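Local coordinates for protein 2-dehydro-3-deoxy-D-arabinonate dehydratase (Sulfolobus solfataricus, PDB 2Q1D) that catalyses the metal-dependent dehydration of 2-dehydro-3-deoxy-D-arabinonate to 2,5-dioxopentanoate, a step in the pentose oxidation pathway that leads to 2-oxoglutarate, at residues E114-A119 with Q180-A185; L141-L146 with D164-D169; L146-D151 with T250-G255. All blocks are in the same frame, centred on the assembly; numbering follows the deposited sequence.

The three contacts converge on one magnesium and ligand site from segments far apart in the chain, as is common for such sites. Interaction 2 is nested between the segments of interaction 1, while 250-255, the last segment along the chain, makes interaction 3 cross both. The centres of interactions 1 and 2 lie about 10 Å apart, those of 1 and 3 about 14 Å, and those of 2 and 3 about 15 Å. Interactions 2 and 3 share Leu146 and strand 144-150; strand 250-253 pairs with that strand and also with strand 76-80, the neighbour of strand 114-119. All three reach the bound 2,5-dioxopentanoic acid: lysine from interaction 1, magnesium from interaction 2, Gly255 from interaction 3.

Interaction 1 (E114-A119 with Q180-A185); sequences EIFFKA and QSKIYA. With DO4 (2,5-dioxopentanoic acid), chain C.
NZ of Lys182, at the end of a chain that runs past the ring of Phe116, is gripped from several directions: it donates to the ligand oxygen O5 at 2.9 Å, forms a salt bridge with the carboxylate of Asp164 and hydrogen-bonds to Ser166 OG. A bend at chi2 (-79°) lets the rest of the chain run extended across the phenyl ring at about a right angle, with Lys182 CD 3.7 Å from Phe116 CE1. On the ligand side of the same ring, Phe116 CE2 comes within 3.7 Å of O5, so the aromatic group packs against both the lysine chain and the ligand oxygen that its amine holds. This is part of the active site of an FAH-family enzyme, in which Lys182 is an established substrate-binding residue; Ile81 and Thr256 supply backbone N-H groups to the same ligand. The helix ends at Lys182, and Ile183, the first residue to leave it, packs on the strand: its CG1 meets Lys118 O at 3.3 Å, while its CD1 touches the edge of the Phe117 ring, 3.9 Å from CD1 of that phenylalanine. The Phe117 ring also stacks on Phe117 of the second subunit, which places this end of the contact at a subunit interface. Lys118 and Ala119 both face Val76 in a classic beta bulge. Lys118 NZ donates to Lys182 O, at a modelled length too short to be reliable, and reaches Asp164 and the carbonyls of Val165 and Cys187 as well.

Interaction 2 (L141-L146 with D164-D169); sequences LPEPEL and DVSARD. With MG (magnesium ion), chain B; DO4 (2,5-dioxopentanoic acid), chain C.
The carboxylate of Glu143 and the guanidinium of Arg168 stand almost perpendicular, their planes 86° apart, and meet through Glu143 OE1 and Arg168 CD at 3.7 Å. Glu143 OE1 lies 4.6 Å from Arg168 NE and well out of the guanidinium plane, so only the charges attract and no N-H points at it. Over the Glu143 carboxylate sits Ser166 OG, 3.1 Å from Glu143 CD, while Leu141 CD1 approaches the guanidinium obliquely. Leu141 CB also packs on Arg168 CG at 4.1 Å. The other oxygen of Glu143, OE2, binds magnesium at 2.3 Å, and Asp164 OD2 does so at 1.9 Å. Glu145 OE1 is the third protein donor; O5 and O2 of the bound 2,5-dioxopentanoic acid, which chelate the ion, and a water bring the coordination to six. This carboxylate cluster, two glutamates separated by Pro144 on one segment and an aspartate, Asp164, from the other, is the magnesium site of this FAH-family enzyme. Glu143 and Glu145 reach it on chains extended beyond CG, each with CG anti to the carbonyl carbon (chi1 -53° for Glu143). Beyond the metal, Asp164 has Lys182 as a partner and Glu145 has Thr253. Backbone bonds hold the two segments in register: Leu141 and Ser166 form a single antiparallel hydrogen-bonded bridge, and Asp164 N donates to Glu143 O at 3.0 Å. Ser166 OG adds a bond of 2.6 Å to Asp164 O, rising 38° out of the carbonyl plane. An alanine here would lack that hydroxyl, which is likely to leave Lys182 short of one hydrogen-bonding partner and the Asp164 backbone less firmly tied next to the metal site.

Interaction 3 (L146-D151 with T250-G255); sequences LAVVLD and TILTTG. With DO4 (2,5-dioxopentanoic acid), chain C.
Leu146 O receives two donors from one residue, Thr254 N at 2.9 Å and Thr254 OG1 at 2.7 Å. The pairing follows from the Thr254 hydroxyl lying between its own backbone N and carbonyl carbon (chi1 63°), which brings both donors to the same side of the residue. The N-H comes in almost straight, the hydroxyl tilted 31° from the carbonyl plane. A water completes the junction: it accepts from Leu146 N at 2.9 Å and donates to Thr254 OG1 and Gly255 O, so the hydroxyl both gives and receives. Farther along, Val148 and Leu252 exchange a reciprocal pair of backbone bonds, and Leu150 N donates to Thr250 O. Side chains fill in around this ladder. On one face Ala147 CB meets Ile251 CG2 at 3.8 Å and Val149 CG2 meets Ile251 CG1. On the other, Val148 and Leu252 lie side by side, and Leu150 CD2 comes in obliquely to Leu252 CB at 3.9 Å. This second face is covered by helix 233-241, through Ile237 and Gln236, whereas Ile251 and Ala147 pack on Met162 of strand 156-164. Where the strands reach the site, Thr253 OG1 and Gly255 N both hydrogen-bond to Glu145 OE2, positioning a magnesium ligand from the second shell, and Gly255 CA comes within 3.2 Å of ligand atom O2. What results is an antiparallel strand pair of the FAH-family catalytic domain, with non-hydrogen-bonded and hydrogen-bonded pairs in turn, leading into Thr254 and Gly255 beside the metal and substrate site.

Interaction 1 (E114-A119 with Q180-A185)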
loop_
_atom_site.group_PDB
_atom_site.type_symbol
_atom_site.label_atom_id
_atom_site.label_comp_id
_atom_site.label_asym_id
_atom_site.label_seq_id
_atom_site.Cartn_x
_atom_site.Cartn_y
_atom_site.Cartn_z
ATOM N N GLU A 114 -0.700 -9.424 -39.312
ATOM C CA GLU A 114 -1.830 -8.990 -38.491
ATOM C C GLU A 114 -1.471 -9.072 -37.008
ATOM O O GLU A 114 -0.865 -10.060 -36.548
ATOM C CB GLU A 114 -3.080 -9.830 -38.761
ATOM C CG GLU A 114 -4.335 -9.324 -38.014
ATOM C CD GLU A 114 -5.534 -10.268 -38.099
ATOM O OE1 GLU A 114 -5.411 -11.361 -38.700
ATOM O OE2 GLU A 114 -6.610 -9.906 -37.559
ATOM N N ILE A 115 -1.839 -8.017 -36.279
ATOM C CA ILE A 115 -1.678 -7.951 -34.836
ATOM C C ILE A 115 -2.951 -7.327 -34.273
ATOM O O ILE A 115 -3.409 -6.284 -34.771
ATOM C CB ILE A 115 -0.452 -7.093 -34.441
ATOM C CG1 ILE A 115 0.854 -7.730 -34.925
ATOM C CG2 ILE A 115 -0.394 -6.870 -32.932
ATOM C CD1 ILE A 115 1.389 -8.823 -34.041
ATOM N N PHE A 116 -3.540 -7.963 -33.256
ATOM C CA PHE A 116 -4.740 -7.410 -32.623
ATOM C C PHE A 116 -4.656 -7.467 -31.106
ATOM O O PHE A 116 -3.944 -8.305 -30.536
ATOM C CB PHE A 116 -6.024 -8.110 -33.124
ATOM C CG PHE A 116 -6.081 -9.588 -32.797
ATOM C CD1 PHE A 116 -6.679 -10.029 -31.626
ATOM C CD2 PHE A 116 -5.507 -10.533 -33.660
ATOM C CE1 PHE A 116 -6.709 -11.394 -31.328
ATOM C CE2 PHE A 116 -5.528 -11.889 -33.372
ATOM C CZ PHE A 116 -6.129 -12.327 -32.208
ATOM N N PHE A 117 -5.389 -6.574 -30.453
ATOM C CA PHE A 117 -5.517 -6.629 -29.010
ATOM C C PHE A 117 -6.476 -7.772 -28.649
ATOM O O PHE A 117 -7.611 -7.813 -29.156
ATOM C CB PHE A 117 -6.033 -5.302 -28.463
ATOM C CG PHE A 117 -5.972 -5.200 -26.977
ATOM C CD1 PHE A 117 -7.135 -5.302 -26.207
ATOM C CD2 PHE A 117 -4.764 -5.017 -26.333
ATOM C CE1 PHE A 117 -7.098 -5.210 -24.797
ATOM C CE2 PHE A 117 -4.708 -4.925 -24.939
ATOM C CZ PHE A 117 -5.886 -5.022 -24.167
ATOM N N LYS A 118 -6.021 -8.681 -27.779
ATOM C CA LYS A 118 -6.829 -9.832 -27.355
ATOM C C LYS A 118 -7.587 -9.656 -26.031
ATOM O O LYS A 118 -8.820 -9.785 -26.015
ATOM C CB LYS A 118 -6.001 -11.128 -27.332
ATOM C CG LYS A 118 -6.793 -12.382 -26.914
ATOM C CD LYS A 118 -8.112 -12.571 -27.689
ATOM C CE LYS A 118 -8.904 -13.746 -27.130
ATOM N NZ LYS A 118 -10.288 -13.887 -27.694
ATOM N N ALA A 119 -6.873 -9.378 -24.933
ATOM C CA ALA A 119 -7.529 -9.279 -23.612
ATOM C C ALA A 119 -6.783 -8.486 -22.527
ATOM O O ALA A 119 -5.575 -8.210 -22.643
ATOM C CB ALA A 119 -7.846 -10.675 -23.092
ATOM N N GLN A 180 -15.180 -7.130 -31.213
ATOM C CA GLN A 180 -16.335 -7.695 -30.510
ATOM C C GLN A 180 -16.233 -9.211 -30.517
ATOM O O GLN A 180 -16.589 -9.869 -29.541
ATOM C CB GLN A 180 -17.658 -7.253 -31.146
ATOM C CG GLN A 180 -17.955 -5.754 -31.031
ATOM C CD GLN A 180 -19.296 -5.364 -31.662
ATOM O OE1 GLN A 180 -20.367 -5.750 -31.171
ATOM N NE2 GLN A 180 -19.244 -4.590 -32.750
ATOM N N SER A 181 -15.704 -9.754 -31.609
ATOM C CA SER A 181 -15.563 -11.187 -31.752
ATOM C C SER A 181 -14.443 -11.753 -30.891
ATOM O O SER A 181 -14.458 -12.936 -30.577
ATOM C CB SER A 181 -15.313 -11.548 -33.213
ATOM O OG SER A 181 -13.945 -11.820 -33.446
ATOM N N LYS A 182 -13.484 -10.910 -30.505
ATOM C CA LYS A 182 -12.265 -11.368 -29.814
ATOM C C LYS A 182 -12.155 -11.034 -28.312
ATOM O O LYS A 182 -11.482 -11.757 -27.569
ATOM C CB LYS A 182 -11.012 -10.862 -30.548
ATOM C CG LYS A 182 -10.733 -11.525 -31.903
ATOM C CD LYS A 182 -10.093 -12.893 -31.745
ATOM C CE LYS A 182 -9.705 -13.440 -33.082
ATOM N NZ LYS A 182 -8.983 -14.720 -32.952
ATOM N N ILE A 183 -12.814 -9.953 -27.875
ATOM C CA ILE A 183 -12.589 -9.364 -26.540
ATOM C C ILE A 183 -13.867 -9.354 -25.739
ATOM O O ILE A 183 -14.763 -8.592 -26.057
ATOM C CB ILE A 183 -12.104 -7.857 -26.644
ATOM C CG1 ILE A 183 -10.889 -7.714 -27.582
ATOM C CG2 ILE A 183 -11.815 -7.259 -25.250
ATOM C CD1 ILE A 183 -10.510 -6.259 -27.919
ATOM N N TYR A 184 -13.938 -10.172 -24.691
ATOM C CA TYR A 184 -15.118 -10.230 -23.791
ATOM C C TYR A 184 -14.783 -11.151 -22.598
ATOM O O TYR A 184 -13.801 -11.907 -22.645
ATOM C CB TYR A 184 -16.390 -10.738 -24.526
ATOM C CG TYR A 184 -16.171 -12.077 -25.197
ATOM C CD1 TYR A 184 -16.375 -13.262 -24.499
ATOM C CD2 TYR A 184 -15.716 -12.159 -26.507
ATOM C CE1 TYR A 184 -16.151 -14.505 -25.090
ATOM C CE2 TYR A 184 -15.482 -13.394 -27.116
ATOM C CZ TYR A 184 -15.702 -14.572 -26.397
ATOM O OH TYR A 184 -15.466 -15.814 -26.969
ATOM N N ALA A 185 -15.589 -11.109 -21.540
ATOM C CA ALA A 185 -15.285 -11.901 -20.355
ATOM C C ALA A 185 -15.134 -13.375 -20.733
ATOM O O ALA A 185 -16.029 -13.955 -21.342
ATOM C CB ALA A 185 -16.360 -11.724 -19.313
HETATM O O3 DO4 C . -9.355 -13.079 -37.987
HETATM C C5 DO4 C . -8.230 -12.780 -37.626
HETATM C C4 DO4 C . -7.615 -13.504 -36.452
HETATM C C3 DO4 C . -6.755 -14.656 -36.958
HETATM C C2 DO4 C . -6.314 -15.477 -35.773
HETATM O O5 DO4 C . -6.685 -15.179 -34.646
HETATM C C1 DO4 C . -5.441 -16.637 -35.938
HETATM O O1 DO4 C . -5.035 -16.958 -37.081
HETATM O O2 DO4 C . -5.123 -17.272 -34.902
#

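Interaction 2 (L141-L146 with D164-D169)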
loop_
_atom_site.group_PDB
_atom_site.type_symbol
_atom_site.label_atom_id
_atom_site.label_comp_id
_atom_site.label_asym_id
_atom_site.label_seq_id
_atom_site.Cartn_x
_atom_site.Cartn_y
_atom_site.Cartn_z
ATOM N N LEU A 141 -15.487 -20.623 -31.992
ATOM C CA LEU A 141 -14.507 -21.692 -32.039
ATOM C C LEU A 141 -13.355 -21.389 -31.109
ATOM O O LEU A 141 -12.975 -20.234 -30.961
ATOM C CB LEU A 141 -13.969 -21.899 -33.458
ATOM C CG LEU A 141 -14.874 -22.469 -34.560
ATOM C CD1 LEU A 141 -14.053 -22.790 -35.823
ATOM C CD2 LEU A 141 -15.647 -23.700 -34.091
ATOM N N PRO A 142 -12.809 -22.422 -30.452
ATOM C CA PRO A 142 -11.565 -22.216 -29.749
ATOM C C PRO A 142 -10.430 -22.202 -30.757
ATOM O O PRO A 142 -10.505 -22.918 -31.758
ATOM C CB PRO A 142 -11.469 -23.452 -28.856
ATOM C CG PRO A 142 -12.227 -24.501 -29.571
ATOM C CD PRO A 142 -13.315 -23.801 -30.303
ATOM N N GLU A 143 -9.407 -21.384 -30.502
ATOM C CA GLU A 143 -8.220 -21.317 -31.355
ATOM C C GLU A 143 -6.957 -21.661 -30.545
ATOM O O GLU A 143 -6.430 -20.824 -29.811
ATOM C CB GLU A 143 -8.095 -19.945 -32.030
ATOM C CG GLU A 143 -9.337 -19.443 -32.803
ATOM C CD GLU A 143 -9.024 -18.292 -33.786
ATOM O OE1 GLU A 143 -9.900 -17.931 -34.597
ATOM O OE2 GLU A 143 -7.900 -17.744 -33.769
ATOM N N PRO A 144 -6.479 -22.912 -30.663
ATOM C CA PRO A 144 -5.299 -23.411 -29.945
ATOM C C PRO A 144 -4.020 -22.815 -30.503
ATOM O O PRO A 144 -3.741 -22.965 -31.701
ATOM C CB PRO A 144 -5.321 -24.905 -30.247
ATOM C CG PRO A 144 -6.012 -25.000 -31.581
ATOM C CD PRO A 144 -7.076 -23.945 -31.527
ATOM N N GLU A 145 -3.235 -22.152 -29.657
ATOM C CA GLU A 145 -2.073 -21.414 -30.142
ATOM C C GLU A 145 -0.920 -21.477 -29.178
ATOM O O GLU A 145 -1.129 -21.554 -27.974
ATOM C CB GLU A 145 -2.458 -19.956 -30.357
ATOM C CG GLU A 145 -3.739 -19.785 -31.149
ATOM C CD GLU A 145 -4.023 -18.352 -31.534
ATOM O OE1 GLU A 145 -5.119 -18.107 -32.101
ATOM O OE2 GLU A 145 -3.156 -17.476 -31.284
ATOM N N LEU A 146 0.297 -21.446 -29.713
ATOM C CA LEU A 146 1.502 -21.205 -28.910
ATOM C C LEU A 146 1.536 -19.734 -28.513
ATOM O O LEU A 146 1.312 -18.842 -29.348
ATOM C CB LEU A 146 2.771 -21.539 -29.699
ATOM C CG LEU A 146 4.109 -21.373 -28.977
ATOM C CD1 LEU A 146 4.225 -22.345 -27.821
ATOM C CD2 LEU A 146 5.275 -21.556 -29.925
ATOM N N ASP A 164 -7.282 -18.678 -27.858
ATOM C CA ASP A 164 -7.854 -17.482 -28.446
ATOM C C ASP A 164 -9.313 -17.750 -28.851
ATOM O O ASP A 164 -9.638 -17.896 -30.020
ATOM C CB ASP A 164 -6.987 -17.066 -29.643
ATOM C CG ASP A 164 -7.549 -15.875 -30.425
ATOM O OD1 ASP A 164 -8.336 -15.046 -29.888
ATOM O OD2 ASP A 164 -7.176 -15.771 -31.618
ATOM N N VAL A 165 -10.195 -17.825 -27.868
ATOM C CA VAL A 165 -11.600 -18.119 -28.124
ATOM C C VAL A 165 -12.169 -17.003 -28.993
ATOM O O VAL A 165 -12.093 -15.830 -28.614
ATOM C CB VAL A 165 -12.387 -18.215 -26.791
ATOM C CG1 VAL A 165 -13.810 -18.755 -27.009
ATOM C CG2 VAL A 165 -11.601 -19.056 -25.771
ATOM N N SER A 166 -12.727 -17.360 -30.154
ATOM C CA SER A 166 -13.201 -16.360 -31.133
ATOM C C SER A 166 -14.603 -16.644 -31.680
ATOM O O SER A 166 -14.898 -17.758 -32.115
ATOM C CB SER A 166 -12.219 -16.243 -32.306
ATOM O OG SER A 166 -10.896 -16.597 -31.924
ATOM N N ALA A 167 -15.451 -15.618 -31.667
ATOM C CA ALA A 167 -16.793 -15.688 -32.230
ATOM C C ALA A 167 -16.698 -15.513 -33.742
ATOM O O ALA A 167 -17.031 -14.453 -34.292
ATOM C CB ALA A 167 -17.676 -14.628 -31.628
ATOM N N ARG A 168 -16.245 -16.576 -34.401
ATOM C CA ARG A 168 -16.035 -16.618 -35.837
ATOM C C ARG A 168 -17.198 -16.143 -36.708
ATOM O O ARG A 168 -16.980 -15.655 -37.819
ATOM C CB ARG A 168 -15.654 -18.036 -36.222
ATOM C CG ARG A 168 -14.328 -18.472 -35.641
ATOM C CD ARG A 168 -13.169 -17.645 -36.223
ATOM N NE ARG A 168 -13.272 -17.544 -37.677
ATOM C CZ ARG A 168 -12.897 -18.497 -38.524
ATOM N NH1 ARG A 168 -12.373 -19.637 -38.081
ATOM N NH2 ARG A 168 -13.050 -18.304 -39.825
ATOM N N ASP A 169 -18.425 -16.291 -36.222
ATOM C CA ASP A 169 -19.589 -15.890 -37.013
ATOM C C ASP A 169 -19.733 -14.382 -37.096
ATOM O O ASP A 169 -20.052 -13.842 -38.156
ATOM C CB ASP A 169 -20.886 -16.555 -36.513
ATOM C CG ASP A 169 -21.201 -16.254 -35.051
ATOM O OD1 ASP A 169 -20.290 -16.366 -34.177
ATOM O OD2 ASP A 169 -22.386 -15.928 -34.787
HETATM MG MG MG B . -6.102 -16.458 -33.075
HETATM O O3 DO4 C . -9.355 -13.079 -37.987
HETATM C C5 DO4 C . -8.230 -12.780 -37.626
HETATM C C4 DO4 C . -7.615 -13.504 -36.452
HETATM C C3 DO4 C . -6.755 -14.656 -36.958
HETATM C C2 DO4 C . -6.314 -15.477 -35.773
HETATM O O5 DO4 C . -6.685 -15.179 -34.646
HETATM C C1 DO4 C . -5.441 -16.637 -35.938
HETATM O O1 DO4 C . -5.035 -16.958 -37.081
HETATM O O2 DO4 C . -5.123 -17.272 -34.902
HETATM O O HOH W 1 -4.432 -15.514 -32.371
#

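Interaction 3 (L146-D151 with T250-G255)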
loop_
_atom_site.group_PDB
_atom_site.type_symbol
_atom_site.label_atom_id
_atom_site.label_comp_id
_atom_site.label_asym_id
_atom_site.label_seq_id
_atom_site.Cartn_x
_atom_site.Cartn_y
_atom_site.Cartn_z
ATOM N N LEU A 146 0.297 -21.446 -29.713
ATOM C CA LEU A 146 1.502 -21.205 -28.910
ATOM C C LEU A 146 1.536 -19.734 -28.513
ATOM O O LEU A 146 1.312 -18.842 -29.348
ATOM C CB LEU A 146 2.771 -21.539 -29.699
ATOM C CG LEU A 146 4.109 -21.373 -28.977
ATOM C CD1 LEU A 146 4.225 -22.345 -27.821
ATOM C CD2 LEU A 146 5.275 -21.556 -29.925
ATOM N N ALA A 147 1.805 -19.471 -27.243
ATOM C CA ALA A 147 1.858 -18.099 -26.765
ATOM C C ALA A 147 3.194 -17.813 -26.089
ATOM O O ALA A 147 3.810 -18.708 -25.487
ATOM C CB ALA A 147 0.719 -17.840 -25.825
ATOM N N VAL A 148 3.652 -16.567 -26.191
ATOM C CA VAL A 148 4.915 -16.180 -25.547
ATOM C C VAL A 148 4.705 -15.085 -24.501
ATOM O O VAL A 148 3.903 -14.147 -24.701
ATOM C CB VAL A 148 6.002 -15.743 -26.571
ATOM C CG1 VAL A 148 6.488 -16.943 -27.391
ATOM C CG2 VAL A 148 5.490 -14.598 -27.466
ATOM N N VAL A 149 5.419 -15.224 -23.384
ATOM C CA VAL A 149 5.451 -14.190 -22.363
ATOM C C VAL A 149 6.646 -13.278 -22.645
ATOM O O VAL A 149 7.778 -13.744 -22.840
ATOM C CB VAL A 149 5.506 -14.774 -20.931
ATOM C CG1 VAL A 149 5.413 -13.666 -19.901
ATOM C CG2 VAL A 149 4.364 -15.763 -20.712
ATOM N N LEU A 150 6.369 -11.977 -22.662
ATOM C CA LEU A 150 7.328 -10.956 -23.070
ATOM C C LEU A 150 7.713 -9.989 -21.944
ATOM O O LEU A 150 6.889 -9.694 -21.065
ATOM C CB LEU A 150 6.719 -10.161 -24.230
ATOM C CG LEU A 150 7.016 -10.562 -25.677
ATOM C CD1 LEU A 150 7.568 -11.979 -25.818
ATOM C CD2 LEU A 150 5.805 -10.367 -26.569
ATOM N N ASP A 151 8.955 -9.494 -21.964
ATOM C CA ASP A 151 9.254 -8.246 -21.231
ATOM C C ASP A 151 9.056 -7.002 -22.129
ATOM O O ASP A 151 8.714 -7.124 -23.324
ATOM C CB ASP A 151 10.648 -8.256 -20.592
ATOM C CG ASP A 151 11.773 -8.121 -21.607
ATOM O OD1 ASP A 151 11.542 -7.647 -22.750
ATOM O OD2 ASP A 151 12.906 -8.499 -21.233
ATOM N N THR A 250 3.485 -9.220 -20.657
ATOM C CA THR A 250 2.564 -9.273 -21.770
ATOM C C THR A 250 2.590 -10.666 -22.427
ATOM O O THR A 250 3.657 -11.295 -22.553
ATOM C CB THR A 250 2.901 -8.143 -22.779
ATOM O OG1 THR A 250 2.453 -6.900 -22.241
ATOM C CG2 THR A 250 2.234 -8.333 -24.116
ATOM N N ILE A 251 1.406 -11.153 -22.812
ATOM C CA ILE A 251 1.320 -12.354 -23.619
ATOM C C ILE A 251 0.986 -12.029 -25.080
ATOM O O ILE A 251 0.014 -11.315 -25.375
ATOM C CB ILE A 251 0.345 -13.404 -23.019
ATOM C CG1 ILE A 251 0.859 -13.877 -21.653
ATOM C CG2 ILE A 251 0.199 -14.617 -23.963
ATOM C CD1 ILE A 251 -0.136 -14.697 -20.827
ATOM N N LEU A 252 1.832 -12.536 -25.977
ATOM C CA LEU A 252 1.539 -12.568 -27.406
ATOM C C LEU A 252 1.162 -13.975 -27.837
ATOM O O LEU A 252 1.955 -14.915 -27.685
ATOM C CB LEU A 252 2.744 -12.113 -28.234
ATOM C CG LEU A 252 2.517 -12.151 -29.751
ATOM C CD1 LEU A 252 1.455 -11.144 -30.164
ATOM C CD2 LEU A 252 3.793 -11.895 -30.516
ATOM N N THR A 253 -0.038 -14.118 -28.386
ATOM C CA THR A 253 -0.475 -15.416 -28.888
ATOM C C THR A 253 -0.276 -15.473 -30.405
ATOM O O THR A 253 -0.807 -14.644 -31.159
ATOM C CB THR A 253 -1.921 -15.812 -28.418
ATOM O OG1 THR A 253 -2.278 -17.084 -28.969
ATOM C CG2 THR A 253 -2.955 -14.803 -28.830
ATOM N N THR A 254 0.499 -16.457 -30.843
ATOM C CA THR A 254 1.069 -16.440 -32.186
ATOM C C THR A 254 0.182 -16.908 -33.355
ATOM O O THR A 254 0.703 -17.129 -34.448
ATOM C CB THR A 254 2.390 -17.225 -32.221
ATOM O OG1 THR A 254 2.132 -18.595 -31.897
ATOM C CG2 THR A 254 3.377 -16.644 -31.221
ATOM N N GLY A 255 -1.133 -17.040 -33.151
ATOM C CA GLY A 255 -2.040 -17.493 -34.221
ATOM C C GLY A 255 -2.246 -19.014 -34.288
ATOM O O GLY A 255 -1.356 -19.791 -33.917
HETATM O O3 DO4 C . -9.355 -13.079 -37.987
HETATM C C5 DO4 C . -8.230 -12.780 -37.626
HETATM C C4 DO4 C . -7.615 -13.504 -36.452
HETATM C C3 DO4 C . -6.755 -14.656 -36.958
HETATM C C2 DO4 C . -6.314 -15.477 -35.773
HETATM O O5 DO4 C . -6.685 -15.179 -34.646
HETATM C C1 DO4 C . -5.441 -16.637 -35.938
HETATM O O1 DO4 C . -5.035 -16.958 -37.081
HETATM O O2 DO4 C . -5.123 -17.272 -34.902
HETATM O O HOH W 2 0.459 -20.713 -32.466
#